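Local coordinates for protein putative agmatinase (Clostridium difficile, PDB 3LHL) that probably hydrolyses agmatine to putrescine and urea at a site built on manganese ions, at residues Ile118-His123 and Leu203-Ala208. Residues are numbered along the deposited sequence; the frame is centred on the assembly and turned at random.
Sequences IHFDAH and LDVLDA. With MN (manganese (II) ion), chain C; MN (manganese (II) ion), chain B.
Asp-121, His-123 and Asp-204 converge on one manganese ion, to which they give OD1, ND1 and OD2, the last at 2.0 Å from the metal. Asp-204 OD1 lies farther from the ion, at 2.7 Å, so its carboxylate grips the metal unevenly. That carboxylate stands steeply to the imidazole, the planes 71° apart, and Asp-204 OD2 lies in the ring plane at the edge of His-123. Asp-121 bridges: its OD2 binds the second manganese at 2.2 Å. His-98, Asp-125 and Asp-202 complete that second site, and Asp-202 also serves the first.

Hydrogen bonds hold the carboxylates in place. Ala-122 N donates to Asp-204 OD1 (3.0 Å), nearly along the C-O bond. Asp-121 OD1 closes an Asx turn by accepting from His-123 N at 2.8 Å, from above the carboxylate plane.

Val-205 turns CG2 away from its own N, packing this methyl 3.5 Å from Asp-121 N and 4.3 Å from Phe-120 CB.

Segment 118-123 ends strand 115-120 and turns beyond it; 203-208 follows the neighbouring parallel strand 196-202, at the C-terminal sheet edge where the arginase fold carries its binuclear manganese centre. Leu-203 and Leu-206 pack on helix 258-278.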
ATOM      1  N   ILE A 118       7.230   5.033   2.190  1.00 19.37           N
ATOM      2  CA  ILE A 118       7.482   4.804   0.774  1.00 19.78           C
ATOM      3  C   ILE A 118       6.094   4.714   0.148  1.00 19.81           C
ATOM      4  O   ILE A 118       5.275   3.875   0.537  1.00 20.89           O
ATOM      5  CB  ILE A 118       8.305   3.516   0.545  1.00 19.90           C
ATOM      6  CG1 ILE A 118       9.746   3.753   1.028  1.00 21.06           C
ATOM      7  CG2 ILE A 118       8.296   3.130  -0.938  1.00 17.96           C
ATOM      8  CD1 ILE A 118      10.700   2.582   0.808  1.00 19.33           C
ATOM      9  N   HIS A 119       5.839   5.598  -0.812  1.00 18.58           N
ATOM     10  CA  HIS A 119       4.537   5.710  -1.463  1.00 16.66           C
ATOM     11  C   HIS A 119       4.533   5.518  -2.988  1.00 16.59           C
ATOM     12  O   HIS A 119       5.152   6.287  -3.722  1.00 18.25           O
ATOM     13  CB  HIS A 119       3.974   7.086  -1.085  1.00 16.75           C
ATOM     14  CG  HIS A 119       2.701   7.462  -1.779  1.00 17.79           C
ATOM     15  ND1 HIS A 119       1.557   6.691  -1.720  1.00 19.41           N
ATOM     16  CD2 HIS A 119       2.370   8.573  -2.480  1.00 17.11           C
ATOM     17  CE1 HIS A 119       0.577   7.313  -2.353  1.00 19.41           C
ATOM     18  NE2 HIS A 119       1.043   8.457  -2.822  1.00 19.66           N
ATOM     19  N   PHE A 120       3.839   4.483  -3.452  1.00 14.33           N
ATOM     20  CA  PHE A 120       3.710   4.197  -4.881  1.00 14.88           C
ATOM     21  C   PHE A 120       2.281   4.561  -5.261  1.00 15.22           C
ATOM     22  O   PHE A 120       1.324   4.124  -4.614  1.00 12.71           O
ATOM     23  CB  PHE A 120       3.991   2.718  -5.166  1.00 15.04           C
ATOM     24  CG  PHE A 120       5.456   2.374  -5.172  1.00 16.64           C
ATOM     25  CD1 PHE A 120       6.229   2.588  -6.310  1.00 14.61           C
ATOM     26  CD2 PHE A 120       6.070   1.869  -4.030  1.00 15.63           C
ATOM     27  CE1 PHE A 120       7.598   2.305  -6.311  1.00 15.85           C
ATOM     28  CE2 PHE A 120       7.442   1.583  -4.020  1.00 16.63           C
ATOM     29  CZ  PHE A 120       8.205   1.801  -5.159  1.00 14.69           C
ATOM     30  N   ASP A 121       2.132   5.344  -6.320  1.00 14.72           N
ATOM     31  CA  ASP A 121       0.804   5.803  -6.697  1.00 15.49           C
ATOM     32  C   ASP A 121       0.843   6.519  -8.044  1.00 16.35           C
ATOM     33  O   ASP A 121       1.901   6.975  -8.492  1.00 15.89           O
ATOM     34  CB  ASP A 121       0.321   6.798  -5.632  1.00 14.11           C
ATOM     35  CG  ASP A 121      -1.192   6.800  -5.450  1.00 16.01           C
ATOM     36  OD1 ASP A 121      -1.932   6.964  -6.448  1.00  9.87           O
ATOM     37  OD2 ASP A 121      -1.630   6.645  -4.288  1.00 13.76           O
ATOM     38  N   ALA A 122      -0.320   6.624  -8.679  1.00 15.11           N
ATOM     39  CA  ALA A 122      -0.434   7.337  -9.941  1.00 15.36           C
ATOM     40  C   ALA A 122      -0.802   8.766  -9.551  1.00 17.72           C
ATOM     41  O   ALA A 122      -0.559   9.717 -10.305  1.00 20.14           O
ATOM     42  CB  ALA A 122      -1.528   6.733 -10.785  1.00 14.32           C
ATOM     43  N   HIS A 123      -1.368   8.902  -8.350  1.00 16.07           N
ATOM     44  CA  HIS A 123      -1.798  10.194  -7.823  1.00 17.69           C
ATOM     45  C   HIS A 123      -0.986  10.650  -6.613  1.00 18.02           C
ATOM     46  O   HIS A 123      -0.510   9.828  -5.822  1.00 16.92           O
ATOM     47  CB  HIS A 123      -3.282  10.128  -7.445  1.00 15.82           C
ATOM     48  CG  HIS A 123      -4.129   9.466  -8.484  1.00 18.72           C
ATOM     49  ND1 HIS A 123      -4.330   8.102  -8.520  1.00 16.36           N
ATOM     50  CD2 HIS A 123      -4.752   9.969  -9.577  1.00 16.78           C
ATOM     51  CE1 HIS A 123      -5.037   7.794  -9.593  1.00 18.09           C
ATOM     52  NE2 HIS A 123      -5.305   8.908 -10.252  1.00 16.79           N
ATOM     53  N   LEU A 203      -2.170   0.376  -5.985  1.00 14.67           N
ATOM     54  CA  LEU A 203      -1.993  -0.405  -7.201  1.00 14.79           C
ATOM     55  C   LEU A 203      -2.198   0.349  -8.513  1.00 15.74           C
ATOM     56  O   LEU A 203      -1.749  -0.121  -9.559  1.00 14.18           O
ATOM     57  CB  LEU A 203      -2.881  -1.654  -7.160  1.00 15.29           C
ATOM     58  CG  LEU A 203      -2.552  -2.629  -6.016  1.00 18.90           C
ATOM     59  CD1 LEU A 203      -3.615  -3.712  -5.923  1.00 17.29           C
ATOM     60  CD2 LEU A 203      -1.172  -3.238  -6.237  1.00 14.96           C
ATOM     61  N   ASP A 204      -2.862   1.505  -8.489  1.00 16.17           N
ATOM     62  CA  ASP A 204      -3.032   2.230  -9.746  1.00 16.01           C
ATOM     63  C   ASP A 204      -1.725   2.876 -10.194  1.00 14.96           C
ATOM     64  O   ASP A 204      -1.703   3.639 -11.153  1.00 15.57           O
ATOM     65  CB  ASP A 204      -4.150   3.286  -9.676  1.00 18.17           C
ATOM     66  CG  ASP A 204      -3.847   4.425  -8.723  1.00 20.18           C
ATOM     67  OD1 ASP A 204      -2.661   4.743  -8.489  1.00 21.20           O
ATOM     68  OD2 ASP A 204      -4.818   5.022  -8.218  1.00 20.69           O
ATOM     69  N   VAL A 205      -0.632   2.578  -9.494  1.00 12.91           N
ATOM     70  CA  VAL A 205       0.660   3.113  -9.896  1.00 14.02           C
ATOM     71  C   VAL A 205       0.972   2.420 -11.224  1.00 14.58           C
ATOM     72  O   VAL A 205       1.700   2.948 -12.067  1.00 14.61           O
ATOM     73  CB  VAL A 205       1.777   2.792  -8.865  1.00 14.64           C
ATOM     74  CG1 VAL A 205       2.059   1.286  -8.821  1.00 12.63           C
ATOM     75  CG2 VAL A 205       3.035   3.566  -9.221  1.00 13.73           C
ATOM     76  N   LEU A 206       0.403   1.228 -11.399  1.00 12.13           N
ATOM     77  CA  LEU A 206       0.587   0.464 -12.625  1.00 13.66           C
ATOM     78  C   LEU A 206      -0.210   1.167 -13.720  1.00 13.98           C
ATOM     79  O   LEU A 206      -1.215   1.819 -13.434  1.00 13.77           O
ATOM     80  CB  LEU A 206       0.071  -0.967 -12.441  1.00 12.23           C
ATOM     81  CG  LEU A 206       0.878  -1.843 -11.480  1.00 14.53           C
ATOM     82  CD1 LEU A 206       0.051  -3.043 -11.047  1.00 14.12           C
ATOM     83  CD2 LEU A 206       2.167  -2.283 -12.159  1.00 13.60           C
ATOM     84  N   ASP A 207       0.241   1.046 -14.964  1.00 14.20           N
ATOM     85  CA  ASP A 207      -0.457   1.682 -16.071  1.00 16.21           C
ATOM     86  C   ASP A 207      -1.926   1.271 -16.105  1.00 16.89           C
ATOM     87  O   ASP A 207      -2.276   0.143 -15.765  1.00 17.57           O
ATOM     88  CB  ASP A 207       0.191   1.319 -17.406  1.00 19.31           C
ATOM     89  CG  ASP A 207      -0.505   1.988 -18.576  1.00 23.25           C
ATOM     90  OD1 ASP A 207      -0.502   3.236 -18.617  1.00 24.20           O
ATOM     91  OD2 ASP A 207      -1.064   1.272 -19.440  1.00 24.79           O
ATOM     92  N   ALA A 208      -2.778   2.197 -16.526  1.00 18.12           N
ATOM     93  CA  ALA A 208      -4.211   1.950 -16.602  1.00 18.95           C
ATOM     94  C   ALA A 208      -4.597   0.760 -17.479  1.00 18.98           C
ATOM     95  O   ALA A 208      -5.516   0.021 -17.139  1.00 21.42           O
ATOM     96  CB  ALA A 208      -4.927   3.208 -17.093  1.00 18.19           C
TER
HETATM   97 MN    MN C 302      -4.126   6.360  -6.845  1.00 17.84          MN
HETATM   98 MN    MN B 301      -3.708   6.601  -3.659  1.00 18.22          MN